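Local coordinates for protein glucose dehydrogenase (Serratia sp. FS14, PDB 7CDY) that belongs to the glucose/sorbosone dehydrogenase family of beta-propeller proteins and holds a calcium ion, at residues 207-210 against 216-219; 232-237 against 258-263; 126-131 against 319-324. All coordinates share one frame; numbering follows the deposited sequence.

Contact 1. Residues 207-210 against 216-219. With CA (calcium ion), chain D.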
ATOM      1  N   GLU A 207       8.345   1.014  -3.855  1.00  9.56           N
ATOM      2  CA  GLU A 207       7.116   0.251  -4.023  1.00  9.01           C
ATOM      3  C   GLU A 207       7.440  -1.225  -3.879  1.00  9.26           C
ATOM      4  O   GLU A 207       8.556  -1.655  -4.185  1.00 10.18           O
ATOM      5  CB  GLU A 207       6.502   0.544  -5.407  1.00  9.41           C
ATOM      6  CG  GLU A 207       5.279  -0.275  -5.794  1.00 10.05           C
ATOM      7  CD  GLU A 207       5.597  -1.501  -6.633  1.00 11.11           C
ATOM      8  OE1 GLU A 207       6.777  -1.904  -6.728  1.00 12.87           O
ATOM      9  OE2 GLU A 207       4.632  -2.083  -7.175  1.00 10.05           O
ATOM     10  N   HIS A 208       6.464  -2.013  -3.428  1.00  8.19           N
ATOM     11  CA  HIS A 208       6.606  -3.462  -3.533  1.00  7.75           C
ATOM     12  C   HIS A 208       5.293  -4.084  -3.991  1.00  8.32           C
ATOM     13  O   HIS A 208       4.225  -3.469  -3.903  1.00  8.44           O
ATOM     14  CB  HIS A 208       7.260  -4.123  -2.300  1.00  8.48           C
ATOM     15  CG  HIS A 208       6.416  -4.141  -1.063  1.00  8.27           C
ATOM     16  ND1 HIS A 208       5.157  -4.701  -1.019  1.00  8.40           N
ATOM     17  CD2 HIS A 208       6.698  -3.746   0.202  1.00  9.14           C
ATOM     18  CE1 HIS A 208       4.688  -4.617   0.216  1.00  8.52           C
ATOM     19  NE2 HIS A 208       5.605  -4.048   0.978  1.00  9.43           N
ATOM     20  N   GLU A 209       5.382  -5.311  -4.505  1.00  8.51           N
ATOM     21  CA  GLU A 209       4.202  -5.938  -5.084  1.00  8.24           C
ATOM     22  C   GLU A 209       4.323  -7.451  -5.005  1.00  8.36           C
ATOM     23  O   GLU A 209       5.421  -8.009  -4.998  1.00  8.70           O
ATOM     24  CB  GLU A 209       3.977  -5.508  -6.543  1.00  8.68           C
ATOM     25  CG  GLU A 209       5.177  -5.734  -7.452  1.00  8.76           C
ATOM     26  CD  GLU A 209       4.940  -5.147  -8.827  1.00  8.53           C
ATOM     27  OE1 GLU A 209       4.610  -5.899  -9.763  1.00  9.55           O
ATOM     28  OE2 GLU A 209       5.038  -3.908  -8.974  1.00 10.48           O
ATOM     29  N   HIS A 210       3.163  -8.097  -5.001  1.00  8.85           N
ATOM     30  CA  HIS A 210       3.072  -9.548  -5.049  1.00  8.14           C
ATOM     31  C   HIS A 210       3.391 -10.048  -6.446  1.00  7.96           C
ATOM     32  O   HIS A 210       2.898  -9.502  -7.446  1.00  8.49           O
ATOM     33  CB  HIS A 210       1.638  -9.985  -4.744  1.00  9.86           C
ATOM     34  CG  HIS A 210       1.206  -9.712  -3.342  1.00  9.26           C
ATOM     35  ND1 HIS A 210       1.399 -10.617  -2.322  1.00 11.80           N
ATOM     36  CD2 HIS A 210       0.581  -8.645  -2.789  1.00 10.84           C
ATOM     37  CE1 HIS A 210       0.923 -10.112  -1.195  1.00  9.85           C
ATOM     38  NE2 HIS A 210       0.424  -8.914  -1.451  1.00 11.46           N
ATOM     39  N   ASP A 216       7.666 -12.134  -5.714  1.00  8.86           N
ATOM     40  CA  ASP A 216       7.393 -10.834  -5.105  1.00  9.24           C
ATOM     41  C   ASP A 216       8.582  -9.908  -5.352  1.00  8.33           C
ATOM     42  O   ASP A 216       9.727 -10.359  -5.468  1.00  9.75           O
ATOM     43  CB  ASP A 216       7.197 -10.982  -3.589  1.00  9.03           C
ATOM     44  CG  ASP A 216       5.889 -11.678  -3.195  1.00  9.74           C
ATOM     45  OD1 ASP A 216       5.123 -12.150  -4.061  1.00 10.72           O
ATOM     46  OD2 ASP A 216       5.641 -11.752  -1.967  1.00 10.13           O
ATOM     47  N   GLU A 217       8.313  -8.602  -5.435  1.00  8.49           N
ATOM     48  CA  GLU A 217       9.312  -7.639  -5.889  1.00  8.81           C
ATOM     49  C   GLU A 217       9.280  -6.360  -5.073  1.00  8.22           C
ATOM     50  O   GLU A 217       8.215  -5.880  -4.672  1.00  9.69           O
ATOM     51  CB  GLU A 217       9.034  -7.119  -7.305  1.00 12.35           C
ATOM     52  CG  GLU A 217       9.035  -8.141  -8.379  1.00 15.13           C
ATOM     53  CD  GLU A 217       8.790  -7.521  -9.742  1.00 10.20           C
ATOM     54  OE1 GLU A 217       8.389  -6.329  -9.853  1.00 11.16           O
ATOM     55  OE2 GLU A 217       9.011  -8.226 -10.720  1.00 12.33           O
ATOM     56  N   LEU A 218      10.465  -5.768  -4.925  1.00  8.29           N
ATOM     57  CA  LEU A 218      10.652  -4.401  -4.453  1.00 10.59           C
ATOM     58  C   LEU A 218      11.230  -3.580  -5.601  1.00  8.91           C
ATOM     59  O   LEU A 218      12.221  -3.991  -6.213  1.00 10.19           O
ATOM     60  CB  LEU A 218      11.637  -4.413  -3.280  1.00 10.24           C
ATOM     61  CG  LEU A 218      12.097  -3.085  -2.682  1.00 10.20           C
ATOM     62  CD1 LEU A 218      10.952  -2.396  -1.974  1.00 11.54           C
ATOM     63  CD2 LEU A 218      13.239  -3.319  -1.712  1.00 13.48           C
ATOM     64  N   ASN A 219      10.604  -2.437  -5.911  1.00  9.31           N
ATOM     65  CA  ASN A 219      10.981  -1.573  -7.029  1.00  9.84           C
ATOM     66  C   ASN A 219      11.188  -0.137  -6.560  1.00 10.36           C
ATOM     67  O   ASN A 219      10.608   0.300  -5.564  1.00  9.94           O
ATOM     68  CB  ASN A 219       9.875  -1.556  -8.098  1.00 11.33           C
ATOM     69  CG  ASN A 219       9.693  -2.905  -8.778  1.00  9.42           C
ATOM     70  OD1 ASN A 219      10.589  -3.371  -9.474  1.00 10.46           O
ATOM     71  ND2 ASN A 219       8.525  -3.518  -8.619  1.00 10.84           N
TER
HETATM   72 CA    CA D 402       8.405  -6.480 -12.302  1.00  9.49          CA
HETATM   73  O   HOH W   1       6.344  -5.297 -11.866  1.00  9.21           O
HETATM   74  O   HOH W   2       2.589 -13.039  -3.142  1.00 11.94           O
HETATM   75  O   HOH W   3      10.229  -4.904 -11.813  1.00 10.16           O
HETATM   76  O   HOH W   4       6.918  -8.201 -13.086  1.00 10.59           O
HETATM   77  O   HOH W   5       9.959  -7.611 -13.683  1.00 11.52           O
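The flat amide of Asn219 is gripped at its NH2 edge by two carboxylates: ND2 gives one hydrogen to Glu207 OE1 across the strands (3.0 Å) and the other to Glu217 OE1 in its own strand (3.1 Å). Both acceptors lie close to the amide plane. Glu207 OE1 is met on its syn side and Glu217 OE1 on its anti side, an arrangement that fixes the rotation of the amide. The Glu209 carboxylate stands much steeper, 77° from the amide plane. Its OE2 is hydrogen-bonded to His190 ND1 and makes no hydrogen bond to the amide. At the His210 ring, water 2 sits in plane at the edge and links ND1 to Asp216 OD1, which is also hydrogen-bonded to Gly211 N, while the far NE2 of His210 bonds to Gln194.

The strands that carry these groups run antiparallel, with Glu207-Asn219 and Glu209-Glu217 as hydrogen-bonded pairs; Asn219 N reaches Glu207 O at 2.8 Å. On the face carrying His208 and Leu218, Leu218 CD1 packs 3.3 Å from Glu207 O, and the His208 ring turns away to bond Gly269 O through NE2.

The acidic face leads to the metal. Glu217 has CG anti to its carbonyl carbon (chi1 -61°) and then runs straight out, delivering OE1 (2.5 Å) and OE2 (2.4 Å) together to the calcium ion. Tyr227 O and waters 1, 3, 4 and 5 complete the coordination. Second-shell groups steady two of those waters: water 1 donates to Glu209 OE1, and water 3 to Asn219 OD1. This is a beta hairpin in a four-stranded antiparallel sheet, as expected of a propeller blade, with a bidentate glutamate on one strand forming part of a calcium site.

Contact 2. Residues 232-237 against 258-263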
ATOM      1  N   ALA A 232       7.473  -9.807 -18.046  1.00 10.15           N
ATOM      2  CA  ALA A 232       8.620 -10.197 -17.243  1.00 10.58           C
ATOM      3  C   ALA A 232       8.137 -10.519 -15.838  1.00  9.11           C
ATOM      4  O   ALA A 232       7.317  -9.777 -15.276  1.00 10.60           O
ATOM      5  CB  ALA A 232       9.642  -9.067 -17.189  1.00 11.52           C
ATOM      6  N   THR A 233       8.612 -11.637 -15.286  1.00  9.70           N
ATOM      7  CA  THR A 233       8.248 -12.013 -13.924  1.00  9.97           C
ATOM      8  C   THR A 233       9.245 -13.031 -13.393  1.00  9.96           C
ATOM      9  O   THR A 233       9.843 -13.792 -14.162  1.00 11.16           O
ATOM     10  CB  THR A 233       6.822 -12.575 -13.858  1.00 11.74           C
ATOM     11  OG1 THR A 233       6.499 -12.874 -12.494  1.00 11.18           O
ATOM     12  CG2 THR A 233       6.683 -13.837 -14.682  1.00 14.66           C
ATOM     13  N   TYR A 234       9.443 -13.012 -12.075  1.00  9.95           N
ATOM     14  CA  TYR A 234      10.187 -14.049 -11.371  1.00 10.68           C
ATOM     15  C   TYR A 234       9.290 -15.158 -10.835  1.00 11.79           C
ATOM     16  O   TYR A 234       9.800 -16.091 -10.199  1.00 13.57           O
ATOM     17  CB  TYR A 234      11.036 -13.432 -10.240  1.00 11.95           C
ATOM     18  CG  TYR A 234      12.296 -12.793 -10.757  1.00 11.73           C
ATOM     19  CD1 TYR A 234      13.382 -13.575 -11.141  1.00 12.96           C
ATOM     20  CD2 TYR A 234      12.380 -11.423 -10.928  1.00 11.12           C
ATOM     21  CE1 TYR A 234      14.534 -13.001 -11.642  1.00 12.07           C
ATOM     22  CE2 TYR A 234      13.531 -10.836 -11.441  1.00 13.02           C
ATOM     23  CZ  TYR A 234      14.598 -11.643 -11.807  1.00 11.48           C
ATOM     24  OH  TYR A 234      15.754 -11.101 -12.324  1.00 14.44           O
ATOM     25  N   GLY A 235       7.986 -15.114 -11.097  1.00 10.55           N
ATOM     26  CA  GLY A 235       7.069 -16.140 -10.664  1.00 10.93           C
ATOM     27  C   GLY A 235       6.541 -16.968 -11.827  1.00 11.34           C
ATOM     28  O   GLY A 235       6.863 -16.750 -12.996  1.00 12.61           O
ATOM     29  N   ILE A 236       5.712 -17.947 -11.467  1.00 10.22           N
ATOM     30  CA  ILE A 236       4.993 -18.789 -12.416  1.00 11.45           C
ATOM     31  C   ILE A 236       3.510 -18.727 -12.062  1.00 11.38           C
ATOM     32  O   ILE A 236       3.124 -18.096 -11.084  1.00 10.85           O
ATOM     33  CB  ILE A 236       5.520 -20.242 -12.448  1.00 13.18           C
ATOM     34  CG1 ILE A 236       5.347 -20.922 -11.082  1.00 13.26           C
ATOM     35  CG2 ILE A 236       6.969 -20.249 -12.889  1.00 15.14           C
ATOM     36  CD1 ILE A 236       5.857 -22.365 -11.010  1.00 15.10           C
ATOM     37  N   ASN A 237       2.669 -19.354 -12.882  1.00 12.11           N
ATOM     38  CA  ASN A 237       1.255 -19.371 -12.547  1.00 13.26           C
ATOM     39  C   ASN A 237       0.986 -20.375 -11.422  1.00 12.52           C
ATOM     40  O   ASN A 237       1.794 -21.271 -11.139  1.00 14.15           O
ATOM     41  CB  ASN A 237       0.396 -19.676 -13.780  1.00 14.14           C
ATOM     42  CG  ASN A 237      -0.915 -18.920 -13.767  1.00 14.63           C
ATOM     43  OD1 ASN A 237      -1.302 -18.360 -12.742  1.00 15.51           O
ATOM     44  ND2 ASN A 237      -1.608 -18.901 -14.903  1.00 16.84           N
ATOM     45  N   LEU A 258      14.498  -3.902  -7.699  1.00 12.74           N
ATOM     46  CA  LEU A 258      15.654  -3.696  -6.841  1.00 14.27           C
ATOM     47  C   LEU A 258      16.000  -4.978  -6.100  1.00 13.95           C
ATOM     48  O   LEU A 258      17.179  -5.317  -5.920  1.00 15.96           O
ATOM     49  CB  LEU A 258      15.327  -2.572  -5.858  1.00 16.15           C
ATOM     50  CG  LEU A 258      16.372  -2.299  -4.787  1.00 17.40           C
ATOM     51  CD1 LEU A 258      17.638  -1.837  -5.475  1.00 25.15           C
ATOM     52  CD2 LEU A 258      15.859  -1.253  -3.817  1.00 18.09           C
ATOM     53  N   HIS A 259      14.978  -5.715  -5.682  1.00 12.04           N
ATOM     54  CA  HIS A 259      15.135  -6.940  -4.928  1.00 12.02           C
ATOM     55  C   HIS A 259      13.913  -7.793  -5.215  1.00 11.78           C
ATOM     56  O   HIS A 259      12.818  -7.268  -5.435  1.00 11.98           O
ATOM     57  CB  HIS A 259      15.206  -6.607  -3.437  1.00 12.89           C
ATOM     58  CG  HIS A 259      15.834  -7.674  -2.607  1.00 14.35           C
ATOM     59  ND1 HIS A 259      17.192  -7.907  -2.601  1.00 19.06           N
ATOM     60  CD2 HIS A 259      15.285  -8.586  -1.772  1.00 16.04           C
ATOM     61  CE1 HIS A 259      17.453  -8.913  -1.785  1.00 18.73           C
ATOM     62  NE2 HIS A 259      16.316  -9.340  -1.267  1.00 22.34           N
ATOM     63  N   TYR A 260      14.097  -9.108  -5.227  1.00 12.04           N
ATOM     64  CA  TYR A 260      12.985 -10.001  -5.522  1.00 11.49           C
ATOM     65  C   TYR A 260      13.082 -11.257  -4.673  1.00 11.55           C
ATOM     66  O   TYR A 260      14.145 -11.599  -4.149  1.00 13.29           O
ATOM     67  CB  TYR A 260      12.901 -10.357  -7.017  1.00 13.22           C
ATOM     68  CG  TYR A 260      14.158 -10.979  -7.586  1.00 11.21           C
ATOM     69  CD1 TYR A 260      14.372 -12.356  -7.539  1.00 12.67           C
ATOM     70  CD2 TYR A 260      15.141 -10.184  -8.156  1.00 14.07           C
ATOM     71  CE1 TYR A 260      15.522 -12.911  -8.052  1.00 14.39           C
ATOM     72  CE2 TYR A 260      16.293 -10.735  -8.677  1.00 15.49           C
ATOM     73  CZ  TYR A 260      16.481 -12.093  -8.615  1.00 15.52           C
ATOM     74  OH  TYR A 260      17.635 -12.642  -9.129  1.00 19.74           O
ATOM     75  N   TRP A 261      11.953 -11.951  -4.560  1.00  9.38           N
ATOM     76  CA  TRP A 261      11.844 -13.178  -3.778  1.00  9.38           C
ATOM     77  C   TRP A 261      11.281 -14.263  -4.681  1.00 10.06           C
ATOM     78  O   TRP A 261      10.092 -14.247  -5.017  1.00 10.92           O
ATOM     79  CB  TRP A 261      10.898 -12.970  -2.599  1.00 10.60           C
ATOM     80  CG  TRP A 261      11.407 -12.136  -1.466  1.00 11.00           C
ATOM     81  CD1 TRP A 261      11.878 -12.588  -0.263  1.00 12.91           C
ATOM     82  CD2 TRP A 261      11.446 -10.702  -1.400  1.00 11.01           C
ATOM     83  NE1 TRP A 261      12.219 -11.529   0.535  1.00 12.26           N
ATOM     84  CE2 TRP A 261      11.962 -10.361  -0.134  1.00 12.10           C
ATOM     85  CE3 TRP A 261      11.089  -9.672  -2.279  1.00 11.78           C
ATOM     86  CZ2 TRP A 261      12.138  -9.036   0.266  1.00 13.39           C
ATOM     87  CZ3 TRP A 261      11.275  -8.355  -1.878  1.00 13.20           C
ATOM     88  CH2 TRP A 261      11.790  -8.052  -0.617  1.00 13.98           C
ATOM     89  N   ARG A 262      12.121 -15.233  -5.046  1.00 10.13           N
ATOM     90  CA  ARG A 262      11.632 -16.327  -5.877  1.00 10.51           C
ATOM     91  C   ARG A 262      10.555 -17.145  -5.174  1.00 10.76           C
ATOM     92  O   ARG A 262       9.629 -17.640  -5.823  1.00 12.81           O
ATOM     93  CB  ARG A 262      12.796 -17.202  -6.336  1.00 11.69           C
ATOM     94  CG  ARG A 262      13.651 -16.505  -7.374  1.00 11.21           C
ATOM     95  CD  ARG A 262      14.817 -17.395  -7.805  1.00 12.84           C
ATOM     96  NE  ARG A 262      15.635 -16.778  -8.847  1.00 12.73           N
ATOM     97  CZ  ARG A 262      15.303 -16.769 -10.134  1.00 12.85           C
ATOM     98  NH1 ARG A 262      16.113 -16.197 -11.012  1.00 14.68           N
ATOM     99  NH2 ARG A 262      14.169 -17.330 -10.539  1.00 13.89           N
ATOM    100  N   VAL A 263      10.628 -17.271  -3.852  1.00  9.88           N
ATOM    101  CA  VAL A 263       9.544 -17.840  -3.062  1.00 10.70           C
ATOM    102  C   VAL A 263       8.837 -16.680  -2.369  1.00 10.59           C
ATOM    103  O   VAL A 263       9.465 -15.927  -1.615  1.00 11.10           O
ATOM    104  CB  VAL A 263      10.063 -18.882  -2.055  1.00 10.11           C
ATOM    105  CG1 VAL A 263       8.900 -19.501  -1.277  1.00 12.63           C
ATOM    106  CG2 VAL A 263      10.878 -19.972  -2.781  1.00 11.71           C
TER
HETATM  107  O   HOH W   6       9.819 -18.184  -8.483  1.00 16.47           O
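Tyr234 lays its ring flat over the ring of Tyr260, a face-to-face aromatic stack that joins a long loop to strand 259-261 at the outer side of a four-stranded beta-propeller blade. The ring centres are 3.8 Å apart and the planes only 4° from parallel. Contact is spread over both rings; the closest approaches include Tyr234 CZ to Tyr260 CE2 at 3.7 Å. Tyr260 turns its ring toward the loop with CG between the backbone N and the carbonyl carbon (chi1 57°).

Tyr234 buries the most surface here, because Arg262 takes its edge while Tyr260 takes a face. The guanidinium stands almost square to the ring, 89° between planes, and presents its own face to the CD1-CE1 edge, with NH1 3.6 Å from Tyr234 CE1. The cation meets the ring's edge and does not ride over its pi face. Arg262 NH2 is also held by a salt bridge to Glu249, and the phenol OH of Tyr234 bonds Gln256, so both polar ends are tied into the same loop region. The nearest atom of the Tyr234 side chain is about 6 Å from the calcium ion.

In the loop backbone, Thr233 OG1 accepts from Gly235 N at 3.0 Å, an ST turn that shapes the chain around Tyr234. On the backbone side of the stack, water 6 bridges the segments, donating to Tyr234 O and to Arg262 O, 2.7 Å from each.

Contact 3. Residues 126-131 against 319-324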
ATOM      1  N   GLY A 126      -4.632  -3.254  -5.482  1.00  9.92           N
ATOM      2  CA  GLY A 126      -3.562  -2.419  -4.953  1.00 10.69           C
ATOM      3  C   GLY A 126      -4.098  -1.638  -3.770  1.00 10.50           C
ATOM      4  O   GLY A 126      -4.685  -2.204  -2.837  1.00 13.55           O
ATOM      5  N   GLY A 127      -3.938  -0.319  -3.794  1.00  9.57           N
ATOM      6  CA  GLY A 127      -4.617   0.539  -2.837  1.00 10.40           C
ATOM      7  C   GLY A 127      -3.719   1.347  -1.932  1.00  9.63           C
ATOM      8  O   GLY A 127      -4.225   2.241  -1.233  1.00 10.40           O
ATOM      9  N   LYS A 128      -2.419   1.092  -1.895  1.00  9.65           N
ATOM     10  CA  LYS A 128      -1.562   1.882  -1.022  1.00  9.62           C
ATOM     11  C   LYS A 128      -1.419   3.312  -1.543  1.00  9.82           C
ATOM     12  O   LYS A 128      -1.494   3.577  -2.749  1.00 10.23           O
ATOM     13  CB  LYS A 128      -0.181   1.239  -0.864  1.00 10.40           C
ATOM     14  CG  LYS A 128      -0.160  -0.188  -0.262  1.00 11.16           C
ATOM     15  CD  LYS A 128      -0.921  -0.328   1.042  1.00 14.04           C
ATOM     16  CE  LYS A 128      -0.053  -0.147   2.270  1.00 12.74           C
ATOM     17  NZ  LYS A 128      -0.875  -0.268   3.518  1.00 12.65           N
ATOM     18  N   LEU A 129      -1.220   4.232  -0.603  1.00  8.41           N
ATOM     19  CA  LEU A 129      -1.097   5.659  -0.884  1.00  8.21           C
ATOM     20  C   LEU A 129       0.155   6.183  -0.201  1.00  9.78           C
ATOM     21  O   LEU A 129       0.548   5.685   0.858  1.00 10.48           O
ATOM     22  CB  LEU A 129      -2.274   6.436  -0.286  1.00  9.31           C
ATOM     23  CG  LEU A 129      -3.664   5.994  -0.716  1.00  8.68           C
ATOM     24  CD1 LEU A 129      -4.718   6.772   0.052  1.00 10.84           C
ATOM     25  CD2 LEU A 129      -3.875   6.176  -2.214  1.00 10.77           C
ATOM     26  N   ALA A 130       0.764   7.225  -0.780  1.00 10.21           N
ATOM     27  CA  ALA A 130       1.885   7.880  -0.121  1.00  9.79           C
ATOM     28  C   ALA A 130       2.072   9.274  -0.698  1.00  9.36           C
ATOM     29  O   ALA A 130       1.962   9.469  -1.913  1.00 11.63           O
ATOM     30  CB  ALA A 130       3.185   7.081  -0.304  1.00  9.70           C
ATOM     31  N   PHE A 131       2.395  10.226   0.172  1.00  9.18           N
ATOM     32  CA  PHE A 131       2.767  11.557  -0.281  1.00 10.73           C
ATOM     33  C   PHE A 131       4.281  11.644  -0.467  1.00 11.80           C
ATOM     34  O   PHE A 131       5.055  11.030   0.267  1.00 13.03           O
ATOM     35  CB  PHE A 131       2.282  12.618   0.716  1.00 11.77           C
ATOM     36  CG  PHE A 131       0.810  12.904   0.620  1.00 11.35           C
ATOM     37  CD1 PHE A 131       0.323  13.752  -0.363  1.00 11.99           C
ATOM     38  CD2 PHE A 131      -0.095  12.327   1.502  1.00 13.47           C
ATOM     39  CE1 PHE A 131      -1.033  14.003  -0.467  1.00 13.67           C
ATOM     40  CE2 PHE A 131      -1.448  12.597   1.401  1.00 13.10           C
ATOM     41  CZ  PHE A 131      -1.915  13.428   0.412  1.00 13.20           C
ATOM     42  N   ILE A 319       1.192 -10.530   8.568  1.00  9.94           N
ATOM     43  CA  ILE A 319       1.492  -9.113   8.779  1.00  9.89           C
ATOM     44  C   ILE A 319       1.033  -8.318   7.559  1.00 10.13           C
ATOM     45  O   ILE A 319       1.589  -8.462   6.467  1.00 10.13           O
ATOM     46  CB  ILE A 319       2.970  -8.872   9.109  1.00  9.59           C
ATOM     47  CG1 ILE A 319       3.401  -9.690  10.339  1.00 11.53           C
ATOM     48  CG2 ILE A 319       3.223  -7.381   9.339  1.00 10.93           C
ATOM     49  CD1 ILE A 319       2.487  -9.544  11.551  1.00 14.27           C
ATOM     50  N   ARG A 320       0.010  -7.488   7.755  1.00  9.25           N
ATOM     51  CA  ARG A 320      -0.658  -6.758   6.687  1.00  8.66           C
ATOM     52  C   ARG A 320      -0.158  -5.327   6.532  1.00  9.51           C
ATOM     53  O   ARG A 320      -0.141  -4.791   5.410  1.00  9.42           O
ATOM     54  CB  ARG A 320      -2.164  -6.736   6.986  1.00  9.28           C
ATOM     55  CG  ARG A 320      -3.015  -5.712   6.227  1.00  9.86           C
ATOM     56  CD  ARG A 320      -3.179  -6.022   4.740  1.00 10.05           C
ATOM     57  NE  ARG A 320      -3.991  -7.208   4.485  1.00 10.00           N
ATOM     58  CZ  ARG A 320      -4.061  -7.819   3.305  1.00 12.45           C
ATOM     59  NH1 ARG A 320      -3.367  -7.364   2.270  1.00 13.16           N
ATOM     60  NH2 ARG A 320      -4.813  -8.900   3.162  1.00 14.36           N
ATOM     61  N   GLU A 321       0.241  -4.688   7.626  1.00  8.38           N
ATOM     62  CA  GLU A 321       0.565  -3.266   7.618  1.00  8.95           C
ATOM     63  C   GLU A 321       1.765  -3.034   8.515  1.00  9.35           C
ATOM     64  O   GLU A 321       1.910  -3.704   9.544  1.00 10.79           O
ATOM     65  CB  GLU A 321      -0.624  -2.443   8.157  1.00 10.56           C
ATOM     66  CG  GLU A 321      -0.368  -0.924   8.324  1.00 12.01           C
ATOM     67  CD  GLU A 321      -0.274  -0.190   6.990  1.00 11.75           C
ATOM     68  OE1 GLU A 321       0.527  -0.600   6.124  1.00 11.82           O
ATOM     69  OE2 GLU A 321      -0.997   0.813   6.796  1.00 11.81           O
ATOM     70  N   VAL A 322       2.638  -2.111   8.104  1.00 10.69           N
ATOM     71  CA  VAL A 322       3.811  -1.707   8.875  1.00 10.89           C
ATOM     72  C   VAL A 322       3.938  -0.194   8.799  1.00 10.19           C
ATOM     73  O   VAL A 322       3.993   0.367   7.699  1.00 11.11           O
ATOM     74  CB  VAL A 322       5.097  -2.311   8.279  1.00 13.05           C
ATOM     75  CG1 VAL A 322       6.272  -2.026   9.197  1.00 15.00           C
ATOM     76  CG2 VAL A 322       4.961  -3.806   8.023  1.00 13.77           C
ATOM     77  N   ARG A 323       4.026   0.468   9.952  1.00  9.52           N
ATOM     78  CA  ARG A 323       4.297   1.903   9.966  1.00 10.64           C
ATOM     79  C   ARG A 323       5.353   2.209  11.015  1.00 12.40           C
ATOM     80  O   ARG A 323       5.397   1.576  12.073  1.00 12.75           O
ATOM     81  CB  ARG A 323       3.040   2.750  10.247  1.00 11.94           C
ATOM     82  CG  ARG A 323       1.914   2.589   9.243  1.00 11.26           C
ATOM     83  CD  ARG A 323       2.176   3.285   7.890  1.00 13.63           C
ATOM     84  NE  ARG A 323       1.121   2.910   6.949  1.00 12.19           N
ATOM     85  CZ  ARG A 323       1.129   3.112   5.634  1.00 11.31           C
ATOM     86  NH1 ARG A 323       2.150   3.723   5.042  1.00 12.99           N
ATOM     87  NH2 ARG A 323       0.093   2.681   4.919  1.00 12.43           N
ATOM     88  N   SER A 324       6.203   3.190  10.718  1.00 11.81           N
ATOM     89  CA  SER A 324       7.196   3.654  11.681  1.00 14.15           C
ATOM     90  C   SER A 324       6.568   4.771  12.503  1.00 16.03           C
ATOM     91  O   SER A 324       6.209   5.821  11.956  1.00 16.58           O
ATOM     92  CB  SER A 324       8.445   4.146  10.948  1.00 18.46           C
ATOM     93  OG  SER A 324       9.494   4.474  11.851  1.00 22.89           O
TER
HETATM   94  O   HOH W   7      -1.863  -2.905   3.999  1.00 11.37           O
HETATM   95  O   HOH W   8       1.577   3.342   2.050  1.00 12.65           O
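Lys128 reaches across to Glu321 and sets its ammonium above the carboxylate, forming a salt bridge from NZ to OE1 at 3.0 Å. It belongs to a buried charge network between two sheets of the beta-propeller: the segment leading into strand 129-131, an edge strand of one sheet, faces strand 319-324, an edge strand of another, near the middle of the molecule. NZ approaches 37° out of the carboxylate plane. The lysine chain has to bend twice to get there, at chi2 (-52°) and chi3 (-93°).

Arg323 joins from the opposite direction. Its NH2 meets Glu321 OE2 at 2.9 Å on the syn side, and NE adds a weak bond to the same oxygen, leaving the glutamate with a cation at each oxygen. Arg323 NH2 and Lys128 NZ consequently come within 3.4 Å of each other. Glu64 answers this doubled charge, making salt bridges to both cations, so two carboxylates and two cations together would largely balance. Glu321 OE2 also accepts from Leu17 N, which brings strand 3-19 into the network.

Within its own sheet, strand 319-324 has a classic beta bulge at Arg320 and Glu321, opposite Leu333. Even the closest CA atoms of the two segments, those of Lys128 and Glu321, are 10.3 Å apart. No other side chains touch across the gap, but two waters bridge it. Water 8 lies between Leu129 O and Arg323 NH1, and water 7 accepts from Lys128 NZ and donates to Arg320 O, 2.9 Å from each.

Overall arrangement
Going from the N terminus, the first segment of any contact is 126-131, whose partner 319-324 comes only after 187 intervening residues. Contact 3 thus closes a long loop, and both other contacts fall within it. Contact 1 comes next, a tight hairpin with five residues between its segments. Contact 2 follows in series, closing the 20-residue loop that runs from 232-237 back to strand 259-261. Contacts 1 and 2 share a sheet: strands 216-219 and 259-261 are neighbours, and the two centres lie 9 Å apart. Contact 3, with its centre 12 Å from that of contact 1, instead ties two other sheets together near the molecule's centre.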